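Local coordinates for protein borrelidin polyketide synthase, type I (Streptomyces parvulus, PDB 6OBT) that probably dehydrates a beta-hydroxyacyl polyketide intermediate, as the dehydratase domain of a modular synthase that makes borrelidin, at residues P68-L76 / G188-F196; W168-V178 / R201-E212. One frame throughout, in Å; residues are numbered along the deposited sequence.

How the interactions relate
Interactions 1 and 2 belong to one dehydratase domain, whose family has a double-hotdog fold. Their centres lie 25 Å apart, with nearest atoms about 10 Å from each other, so they do not touch. Their segments alternate along the chain: 68-76, 168-178, 188-196, 201-212. Interaction 1 joins strand 73-75 to strand 190-192 in a small three-stranded sheet with strand 78-79. Interaction 2 lays strand 174-176 along strand 199-205, at an end of the main antiparallel strand order. Long after 68-76, the chain forms edge strand 174-176, passes through helix 181-187 to strand 190-192, then returns to strand 199-205. One excursion thus supplies both the partner of strand 73-75 and the outer strand of interaction 2.

Interaction 1 (P68-L76 / G188-F196); sequences PWLADHQVL and GGYHYGPQF
His73 CB sits over one face of the Phe196 ring, 4.0 Å from its centroid in a CH-pi contact. CG is anti to the backbone N (chi1 -173°), and this carries the imidazole alongside Tyr192. CD2 meets Tyr192 CE1 at 3.7 Å, with the two ring planes 63° apart. ND1 is hydrogen-bonded to Leu80 O. At the tip, NE2 lies 3.2 Å from a water O that is also 2.9 Å from Tyr192 OH.

Residues 192-196 spell the YGPxF motif of polyketide synthase dehydratases, and His73 fits the histidine of their HxxxGxxxxP motif. The contact therefore brings two family signatures together. Asp232 of helix 228-236 touches His73, Tyr192 and Phe196; in dehydratases of this family such a histidine and aspartate form the catalytic pair, so this is probably the active site. Strands 73-75 and 190-192 pair antiparallel, and His191 N bonds to Gln74 O at 2.8 Å. Val75 CG2 lies over a face of the Tyr190 ring. Asp72 grips the YGPxF turn twice: its O accepts Gly193 N, and its OD1 takes Gln195 N at 2.9 Å from above the carboxylate plane. Trp69 CE3 touches Phe196 CE2 at 3.8 Å, at the edge of the indole.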
loop_
_atom_site.group_PDB
_atom_site.type_symbol
_atom_site.label_atom_id
_atom_site.label_comp_id
_atom_site.label_asym_id
_atom_site.label_seq_id
_atom_site.Cartn_x
_atom_site.Cartn_y
_atom_site.Cartn_z
ATOM N N PRO A 68 15.107 -13.604 -13.703
ATOM C CA PRO A 68 15.136 -14.731 -14.652
ATOM C C PRO A 68 15.496 -16.057 -14.017
ATOM O O PRO A 68 15.088 -17.098 -14.545
ATOM C CB PRO A 68 16.176 -14.300 -15.698
ATOM C CG PRO A 68 16.904 -13.146 -15.103
ATOM C CD PRO A 68 15.975 -12.493 -14.129
ATOM N N TRP A 69 16.216 -16.059 -12.891
ATOM C CA TRP A 69 16.559 -17.318 -12.241
ATOM C C TRP A 69 15.333 -18.042 -11.694
ATOM O O TRP A 69 15.431 -19.227 -11.373
ATOM C CB TRP A 69 17.592 -17.082 -11.127
ATOM C CG TRP A 69 17.139 -16.136 -10.070
ATOM C CD1 TRP A 69 17.344 -14.785 -10.035
ATOM C CD2 TRP A 69 16.383 -16.460 -8.900
ATOM N NE1 TRP A 69 16.757 -14.248 -8.912
ATOM C CE2 TRP A 69 16.160 -15.253 -8.199
ATOM C CE3 TRP A 69 15.869 -17.650 -8.378
ATOM C CZ2 TRP A 69 15.446 -15.203 -7.004
ATOM C CZ3 TRP A 69 15.155 -17.599 -7.191
ATOM C CH2 TRP A 69 14.953 -16.383 -6.516
ATOM N N LEU A 70 14.180 -17.375 -11.606
ATOM C CA LEU A 70 12.957 -18.074 -11.224
ATOM C C LEU A 70 12.560 -19.147 -12.241
ATOM O O LEU A 70 11.818 -20.075 -11.897
ATOM C CB LEU A 70 11.819 -17.060 -11.030
ATOM C CG LEU A 70 11.862 -16.220 -9.744
ATOM C CD1 LEU A 70 10.780 -15.129 -9.741
ATOM C CD2 LEU A 70 11.738 -17.095 -8.507
ATOM N N ALA A 71 13.051 -19.065 -13.479
ATOM C CA ALA A 71 12.776 -20.126 -14.440
ATOM C C ALA A 71 13.529 -21.408 -14.111
ATOM O O ALA A 71 13.274 -22.443 -14.739
ATOM C CB ALA A 71 13.125 -19.669 -15.857
ATOM N N ASP A 72 14.449 -21.361 -13.153
ATOM C CA ASP A 72 15.205 -22.531 -12.725
ATOM C C ASP A 72 14.423 -23.436 -11.776
ATOM O O ASP A 72 14.975 -24.440 -11.307
ATOM C CB ASP A 72 16.507 -22.080 -12.050
ATOM C CG ASP A 72 17.524 -21.537 -13.037
ATOM O OD1 ASP A 72 18.573 -21.028 -12.597
ATOM O OD2 ASP A 72 17.291 -21.628 -14.259
ATOM N N HIS A 73 13.184 -23.090 -11.432
ATOM C CA HIS A 73 12.306 -23.933 -10.620
ATOM C C HIS A 73 11.071 -24.316 -11.444
ATOM O O HIS A 73 10.057 -23.629 -11.384
ATOM C CB HIS A 73 11.909 -23.217 -9.354
ATOM C CG HIS A 73 11.148 -24.072 -8.390
ATOM N ND1 HIS A 73 9.769 -24.126 -8.370
ATOM C CD2 HIS A 73 11.572 -24.891 -7.396
ATOM C CE1 HIS A 73 9.378 -24.959 -7.419
ATOM N NE2 HIS A 73 10.453 -25.433 -6.812
ATOM N N GLN A 74 11.143 -25.433 -12.149
ATOM C CA GLN A 74 10.096 -25.849 -13.081
ATOM C C GLN A 74 9.641 -27.251 -12.712
ATOM O O GLN A 74 10.461 -28.176 -12.655
ATOM C CB GLN A 74 10.610 -25.793 -14.514
ATOM C CG GLN A 74 9.623 -26.282 -15.570
ATOM C CD GLN A 74 10.331 -26.624 -16.849
ATOM O OE1 GLN A 74 10.594 -25.751 -17.674
ATOM N NE2 GLN A 74 10.696 -27.895 -17.003
ATOM N N VAL A 75 8.345 -27.408 -12.448
ATOM C CA VAL A 75 7.765 -28.701 -12.095
ATOM C C VAL A 75 6.742 -29.062 -13.160
ATOM O O VAL A 75 5.793 -28.299 -13.403
ATOM C CB VAL A 75 7.135 -28.702 -10.691
ATOM C CG1 VAL A 75 6.069 -27.660 -10.575
ATOM C CG2 VAL A 75 6.573 -30.081 -10.363
ATOM N N LEU A 76 6.950 -30.215 -13.796
ATOM C CA LEU A 76 6.056 -30.743 -14.832
ATOM C C LEU A 76 5.829 -29.707 -15.929
ATOM O O LEU A 76 4.707 -29.495 -16.395
ATOM C CB LEU A 76 4.732 -31.211 -14.224
ATOM C CG LEU A 76 4.800 -32.294 -13.147
ATOM C CD1 LEU A 76 3.396 -32.680 -12.699
ATOM C CD2 LEU A 76 5.558 -33.509 -13.661
ATOM N N GLY A 188 11.401 -37.450 -12.585
ATOM C CA GLY A 188 10.138 -37.408 -11.888
ATOM C C GLY A 188 9.393 -36.101 -12.062
ATOM O O GLY A 188 8.423 -35.843 -11.337
ATOM N N GLY A 189 9.851 -35.241 -12.973
ATOM C CA GLY A 189 9.159 -34.002 -13.283
ATOM C C GLY A 189 9.687 -32.743 -12.629
ATOM O O GLY A 189 9.095 -31.673 -12.830
ATOM N N TYR A 190 10.763 -32.819 -11.843
ATOM C CA TYR A 190 11.250 -31.654 -11.108
ATOM C C TYR A 190 12.557 -31.211 -11.758
ATOM O O TYR A 190 13.619 -31.782 -11.494
ATOM C CB TYR A 190 11.410 -31.971 -9.623
ATOM C CG TYR A 190 10.093 -32.253 -8.928
ATOM C CD1 TYR A 190 9.589 -31.387 -7.963
ATOM C CD2 TYR A 190 9.346 -33.379 -9.249
ATOM C CE1 TYR A 190 8.372 -31.644 -7.338
ATOM C CE2 TYR A 190 8.139 -33.643 -8.634
ATOM C CZ TYR A 190 7.654 -32.777 -7.681
ATOM O OH TYR A 190 6.450 -33.067 -7.082
ATOM N N HIS A 191 12.477 -30.184 -12.600
ATOM C CA HIS A 191 13.615 -29.756 -13.413
ATOM C C HIS A 191 14.253 -28.550 -12.730
ATOM O O HIS A 191 13.810 -27.413 -12.916
ATOM C CB HIS A 191 13.176 -29.434 -14.841
ATOM C CG HIS A 191 12.838 -30.642 -15.668
ATOM N ND1 HIS A 191 11.675 -31.364 -15.500
ATOM C CD2 HIS A 191 13.506 -31.242 -16.683
ATOM C CE1 HIS A 191 11.643 -32.357 -16.370
ATOM N NE2 HIS A 191 12.743 -32.306 -17.100
ATOM N N TYR A 192 15.303 -28.800 -11.942
ATOM C CA TYR A 192 15.993 -27.754 -11.190
ATOM C C TYR A 192 17.082 -27.132 -12.054
ATOM O O TYR A 192 17.954 -27.833 -12.564
ATOM C CB TYR A 192 16.585 -28.302 -9.889
ATOM C CG TYR A 192 15.531 -28.599 -8.850
ATOM C CD1 TYR A 192 14.823 -27.576 -8.230
ATOM C CD2 TYR A 192 15.186 -29.908 -8.552
ATOM C CE1 TYR A 192 13.838 -27.853 -7.292
ATOM C CE2 TYR A 192 14.211 -30.195 -7.626
ATOM C CZ TYR A 192 13.529 -29.181 -7.015
ATOM O OH TYR A 192 12.550 -29.504 -6.101
ATOM N N GLY A 193 17.029 -25.815 -12.220
ATOM C CA GLY A 193 17.992 -25.128 -13.044
ATOM C C GLY A 193 19.220 -24.705 -12.259
ATOM O O GLY A 193 19.353 -24.992 -11.067
ATOM N N PRO A 194 20.142 -24.008 -12.932
ATOM C CA PRO A 194 21.429 -23.662 -12.292
ATOM C C PRO A 194 21.323 -23.064 -10.901
ATOM O O PRO A 194 22.053 -23.476 -9.994
ATOM C CB PRO A 194 22.034 -22.669 -13.293
ATOM C CG PRO A 194 21.481 -23.086 -14.609
ATOM C CD PRO A 194 20.085 -23.577 -14.340
ATOM N N GLN A 195 20.435 -22.091 -10.699
ATOM C CA GLN A 195 20.397 -21.417 -9.406
ATOM C C GLN A 195 19.855 -22.294 -8.287
ATOM O O GLN A 195 20.009 -21.933 -7.114
ATOM C CB GLN A 195 19.563 -20.140 -9.513
ATOM C CG GLN A 195 20.320 -18.984 -10.122
ATOM C CD GLN A 195 21.082 -18.174 -9.097
ATOM O OE1 GLN A 195 21.458 -18.674 -8.031
ATOM N NE2 GLN A 195 21.326 -16.915 -9.417
ATOM N N PHE A 196 19.216 -23.423 -8.614
ATOM C CA PHE A 196 18.658 -24.304 -7.598
ATOM C C PHE A 196 19.465 -25.582 -7.397
ATOM O O PHE A 196 19.213 -26.301 -6.426
ATOM C CB PHE A 196 17.201 -24.672 -7.940
ATOM C CG PHE A 196 16.205 -23.547 -7.670
ATOM C CD1 PHE A 196 15.378 -23.584 -6.561
ATOM C CD2 PHE A 196 16.097 -22.476 -8.544
ATOM C CE1 PHE A 196 14.468 -22.555 -6.302
ATOM C CE2 PHE A 196 15.172 -21.432 -8.301
ATOM C CZ PHE A 196 14.372 -21.479 -7.163
HETATM O O HOH W 1 10.796 -27.712 -4.550
#

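Interaction 2 (W168-V178 / R201-E212); sequences WPPTGAMPLDV and RAWRAGEDLVAE
Trp203 is the apolar centre, and Pro169 covers one face of its indole. Pro169 CB stands 4.0 Å from the centroid of the six-membered ring, 16° off the normal, a CH-pi contact. Trp203 lies on strand 199-205 of a beta hairpin, which turns through a type II' turn at Ala205-Asp208 into strand 208-214. Strand 174-176 runs antiparallel beside the first of these, as an edge strand in this dehydratase domain, whose family has the double-hotdog fold.

Around the indole, Ala173 CB packs on Trp203 CB at 3.7 Å and Pro175 CG approaches Trp203 CD1. Trp168 comes in with its ring plane steeply turned, 80° from that of Trp203, and its CZ2 touches Trp203 CZ3 at 3.9 Å. The peptide bond between Trp168 and Pro169 is cis. In Trp168, chi1 of -172° sets CG opposite the backbone N and swings the indole across to Val210 and Glu212. Beyond Trp168 CH2 lies Val210 CB at 3.8 Å. Pro170 and Val210 reach toward each other: Pro170 CG and CD meet the valine methyls CG1 and CG2. On the other face of the hairpin, Leu176 CD2 touches both Ala202 CB and Leu209 CD1, each at 4.0 Å.

Backbone bonds join the strands further out. Met174 and Arg204 exchange two, N to O in each direction, and Leu176 N bonds to Ala202 O at 2.8 Å. Just past this, a water donates to Leu176 O and accepts from Ala202 N.

The polar edge is Glu212. Its OE1 lies 3.0 Å from Arg201 NH2, a salt bridge of charge alone, because the oxygen sits well out of the guanidinium plane. Trp168 NE1 donates to the anti lone pair of the same Glu212 OE1 at 2.7 Å, and that oxygen lies almost in the indole plane.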
loop_
_atom_site.group_PDB
_atom_site.type_symbol
_atom_site.label_atom_id
_atom_site.label_comp_id
_atom_site.label_asym_id
_atom_site.label_seq_id
_atom_site.Cartn_x
_atom_site.Cartn_y
_atom_site.Cartn_z
ATOM N N TRP A 168 31.903 -31.712 11.869
ATOM C CA TRP A 168 31.365 -31.853 10.509
ATOM C C TRP A 168 32.320 -32.626 9.601
ATOM O O TRP A 168 33.515 -32.281 9.523
ATOM C CB TRP A 168 31.077 -30.489 9.897
ATOM C CG TRP A 168 30.340 -30.604 8.583
ATOM C CD1 TRP A 168 30.866 -30.485 7.332
ATOM C CD2 TRP A 168 28.947 -30.869 8.413
ATOM N NE1 TRP A 168 29.877 -30.653 6.381
ATOM C CE2 TRP A 168 28.690 -30.898 7.022
ATOM C CE3 TRP A 168 27.889 -31.093 9.298
ATOM C CZ2 TRP A 168 27.421 -31.124 6.502
ATOM C CZ3 TRP A 168 26.621 -31.321 8.773
ATOM C CH2 TRP A 168 26.405 -31.341 7.392
ATOM N N PRO A 169 31.840 -33.667 8.900
ATOM C CA PRO A 169 30.488 -34.229 8.977
ATOM C C PRO A 169 30.242 -34.910 10.328
ATOM O O PRO A 169 31.183 -35.096 11.069
ATOM C CB PRO A 169 30.466 -35.262 7.842
ATOM C CG PRO A 169 31.688 -35.003 7.030
ATOM C CD PRO A 169 32.682 -34.415 7.953
ATOM N N PRO A 170 28.988 -35.237 10.653
ATOM C CA PRO A 170 28.755 -36.136 11.782
ATOM C C PRO A 170 29.468 -37.431 11.479
ATOM O O PRO A 170 29.881 -37.666 10.347
ATOM C CB PRO A 170 27.229 -36.277 11.821
ATOM C CG PRO A 170 26.705 -35.149 11.009
ATOM C CD PRO A 170 27.729 -34.915 9.943
ATOM N N THR A 171 29.673 -38.260 12.498
ATOM C CA THR A 171 30.631 -39.356 12.331
ATOM C C THR A 171 29.971 -40.693 12.614
ATOM O O THR A 171 28.971 -40.804 13.338
ATOM C CB THR A 171 31.895 -39.156 13.173
ATOM O OG1 THR A 171 32.729 -40.337 13.080
ATOM C CG2 THR A 171 31.527 -38.982 14.553
ATOM N N GLY A 172 30.550 -41.687 11.996
ATOM C CA GLY A 172 29.789 -42.813 11.527
ATOM C C GLY A 172 28.863 -42.491 10.378
ATOM O O GLY A 172 27.928 -43.254 10.129
ATOM N N ALA A 173 29.059 -41.353 9.705
ATOM C CA ALA A 173 28.216 -40.937 8.594
ATOM C C ALA A 173 28.800 -41.465 7.290
ATOM O O ALA A 173 29.982 -41.247 6.997
ATOM C CB ALA A 173 28.078 -39.415 8.535
ATOM N N MET A 174 27.970 -42.166 6.517
ATOM C CA MET A 174 28.408 -42.766 5.263
ATOM C C MET A 174 28.162 -41.818 4.099
ATOM O O MET A 174 27.033 -41.335 3.934
ATOM C CB MET A 174 27.703 -44.090 5.009
ATOM C CG MET A 174 27.736 -44.583 3.551
ATOM S SD MET A 174 27.848 -46.402 3.261
ATOM C CE MET A 174 29.644 -46.722 3.125
ATOM N N PRO A 175 29.169 -41.553 3.272
ATOM C CA PRO A 175 28.951 -40.718 2.087
ATOM C C PRO A 175 27.938 -41.345 1.142
ATOM O O PRO A 175 28.019 -42.530 0.809
ATOM C CB PRO A 175 30.347 -40.639 1.454
ATOM C CG PRO A 175 31.282 -40.845 2.592
ATOM C CD PRO A 175 30.593 -41.864 3.472
ATOM N N LEU A 176 26.966 -40.527 0.736
ATOM C CA LEU A 176 25.943 -40.900 -0.230
ATOM C C LEU A 176 26.376 -40.450 -1.617
ATOM O O LEU A 176 27.000 -39.398 -1.776
ATOM C CB LEU A 176 24.611 -40.244 0.131
ATOM C CG LEU A 176 23.603 -40.916 1.065
ATOM C CD1 LEU A 176 24.280 -41.654 2.209
ATOM C CD2 LEU A 176 22.638 -39.855 1.599
ATOM N N ASP A 177 26.053 -41.252 -2.623
ATOM C CA ASP A 177 26.333 -40.863 -3.998
ATOM C C ASP A 177 25.207 -39.948 -4.465
ATOM O O ASP A 177 24.066 -40.393 -4.617
ATOM C CB ASP A 177 26.463 -42.092 -4.891
ATOM C CG ASP A 177 26.879 -41.738 -6.301
ATOM O OD1 ASP A 177 27.306 -40.583 -6.520
ATOM O OD2 ASP A 177 26.774 -42.608 -7.192
ATOM N N VAL A 178 25.518 -38.668 -4.677
ATOM C CA VAL A 178 24.537 -37.702 -5.170
ATOM C C VAL A 178 24.766 -37.362 -6.637
ATOM O O VAL A 178 24.214 -36.362 -7.142
ATOM C CB VAL A 178 24.520 -36.428 -4.314
ATOM C CG1 VAL A 178 23.964 -36.723 -2.932
ATOM C CG2 VAL A 178 25.906 -35.813 -4.238
ATOM N N ARG A 201 27.163 -32.433 -1.408
ATOM C CA ARG A 201 27.533 -33.700 -0.785
ATOM C C ARG A 201 26.460 -34.082 0.223
ATOM O O ARG A 201 25.789 -33.216 0.779
ATOM C CB ARG A 201 28.911 -33.624 -0.088
ATOM C CG ARG A 201 29.960 -32.776 -0.807
ATOM C CD ARG A 201 31.362 -33.330 -0.600
ATOM N NE ARG A 201 31.752 -33.293 0.804
ATOM C CZ ARG A 201 32.663 -32.464 1.306
ATOM N NH1 ARG A 201 33.286 -31.605 0.510
ATOM N NH2 ARG A 201 32.953 -32.492 2.600
ATOM N N ALA A 202 26.291 -35.383 0.444
ATOM C CA ALA A 202 25.329 -35.859 1.430
ATOM C C ALA A 202 25.864 -37.118 2.110
ATOM O O ALA A 202 26.653 -37.873 1.531
ATOM C CB ALA A 202 23.955 -36.123 0.787
ATOM N N TRP A 203 25.453 -37.312 3.368
ATOM C CA TRP A 203 25.750 -38.514 4.139
ATOM C C TRP A 203 24.487 -38.964 4.853
ATOM O O TRP A 203 23.634 -38.151 5.203
ATOM C CB TRP A 203 26.823 -38.315 5.231
ATOM C CG TRP A 203 28.132 -37.733 4.818
ATOM C CD1 TRP A 203 29.331 -38.394 4.717
ATOM C CD2 TRP A 203 28.398 -36.367 4.492
ATOM N NE1 TRP A 203 30.320 -37.520 4.337
ATOM C CE2 TRP A 203 29.772 -36.268 4.192
ATOM C CE3 TRP A 203 27.604 -35.214 4.420
ATOM C CZ2 TRP A 203 30.370 -35.067 3.820
ATOM C CZ3 TRP A 203 28.203 -34.018 4.054
ATOM C CH2 TRP A 203 29.574 -33.953 3.764
ATOM N N ARG A 204 24.404 -40.258 5.121
ATOM C CA ARG A 204 23.460 -40.777 6.099
ATOM C C ARG A 204 24.141 -40.786 7.461
ATOM O O ARG A 204 25.227 -41.353 7.610
ATOM C CB ARG A 204 22.997 -42.185 5.718
ATOM C CG ARG A 204 22.110 -42.869 6.750
ATOM C CD ARG A 204 21.368 -44.037 6.108
ATOM N NE ARG A 204 20.697 -44.908 7.073
ATOM C CZ ARG A 204 19.748 -45.784 6.749
ATOM N NH1 ARG A 204 19.359 -45.906 5.485
ATOM N NH2 ARG A 204 19.188 -46.543 7.685
ATOM N N ALA A 205 23.506 -40.162 8.443
ATOM C CA ALA A 205 24.026 -40.070 9.805
ATOM C C ALA A 205 23.000 -40.712 10.728
ATOM O O ALA A 205 22.030 -40.060 11.128
ATOM C CB ALA A 205 24.293 -38.615 10.190
ATOM N N GLY A 206 23.209 -41.975 11.070
ATOM C CA GLY A 206 22.199 -42.690 11.830
ATOM C C GLY A 206 20.902 -42.707 11.047
ATOM O O GLY A 206 20.859 -43.133 9.886
ATOM N N GLU A 207 19.828 -42.213 11.663
ATOM C CA GLU A 207 18.540 -42.109 10.986
ATOM C C GLU A 207 18.323 -40.748 10.347
ATOM O O GLU A 207 17.267 -40.525 9.745
ATOM C CB GLU A 207 17.395 -42.412 11.962
ATOM C CG GLU A 207 17.031 -43.902 12.080
ATOM C CD GLU A 207 16.020 -44.356 11.032
ATOM O OE1 GLU A 207 16.429 -44.641 9.884
ATOM O OE2 GLU A 207 14.816 -44.433 11.357
ATOM N N ASP A 208 19.290 -39.844 10.456
ATOM C CA ASP A 208 19.180 -38.509 9.891
ATOM C C ASP A 208 19.936 -38.393 8.573
ATOM O O ASP A 208 20.839 -39.172 8.259
ATOM C CB ASP A 208 19.708 -37.452 10.861
ATOM C CG ASP A 208 18.914 -37.385 12.135
ATOM O OD1 ASP A 208 17.799 -37.943 12.175
ATOM O OD2 ASP A 208 19.406 -36.764 13.101
ATOM N N LEU A 209 19.547 -37.376 7.810
ATOM C CA LEU A 209 20.225 -36.960 6.595
ATOM C C LEU A 209 21.050 -35.706 6.873
ATOM O O LEU A 209 20.540 -34.756 7.477
ATOM C CB LEU A 209 19.174 -36.669 5.525
ATOM C CG LEU A 209 19.562 -36.421 4.086
ATOM C CD1 LEU A 209 19.722 -37.763 3.408
ATOM C CD2 LEU A 209 18.446 -35.612 3.454
ATOM N N VAL A 210 22.315 -35.693 6.439
ATOM C CA VAL A 210 23.110 -34.469 6.486
ATOM C C VAL A 210 23.677 -34.179 5.103
ATOM O O VAL A 210 23.973 -35.092 4.326
ATOM C CB VAL A 210 24.238 -34.498 7.550
ATOM C CG1 VAL A 210 23.644 -34.663 8.937
ATOM C CG2 VAL A 210 25.268 -35.618 7.253
ATOM N N ALA A 211 23.817 -32.887 4.800
ATOM C CA ALA A 211 24.177 -32.457 3.458
ATOM C C ALA A 211 24.911 -31.124 3.498
ATOM O O ALA A 211 24.654 -30.277 4.363
ATOM C CB ALA A 211 22.934 -32.333 2.567
ATOM N N GLU A 212 25.826 -30.956 2.543
ATOM C CA GLU A 212 26.415 -29.665 2.203
ATOM C C GLU A 212 25.698 -29.122 0.974
ATOM O O GLU A 212 25.594 -29.818 -0.041
ATOM C CB GLU A 212 27.918 -29.789 1.924
ATOM C CG GLU A 212 28.757 -29.904 3.177
ATOM C CD GLU A 212 30.206 -30.259 2.890
ATOM O OE1 GLU A 212 30.919 -30.623 3.847
ATOM O OE2 GLU A 212 30.632 -30.166 1.716
HETATM O O HOH W 2 28.266 -37.000 -1.401
#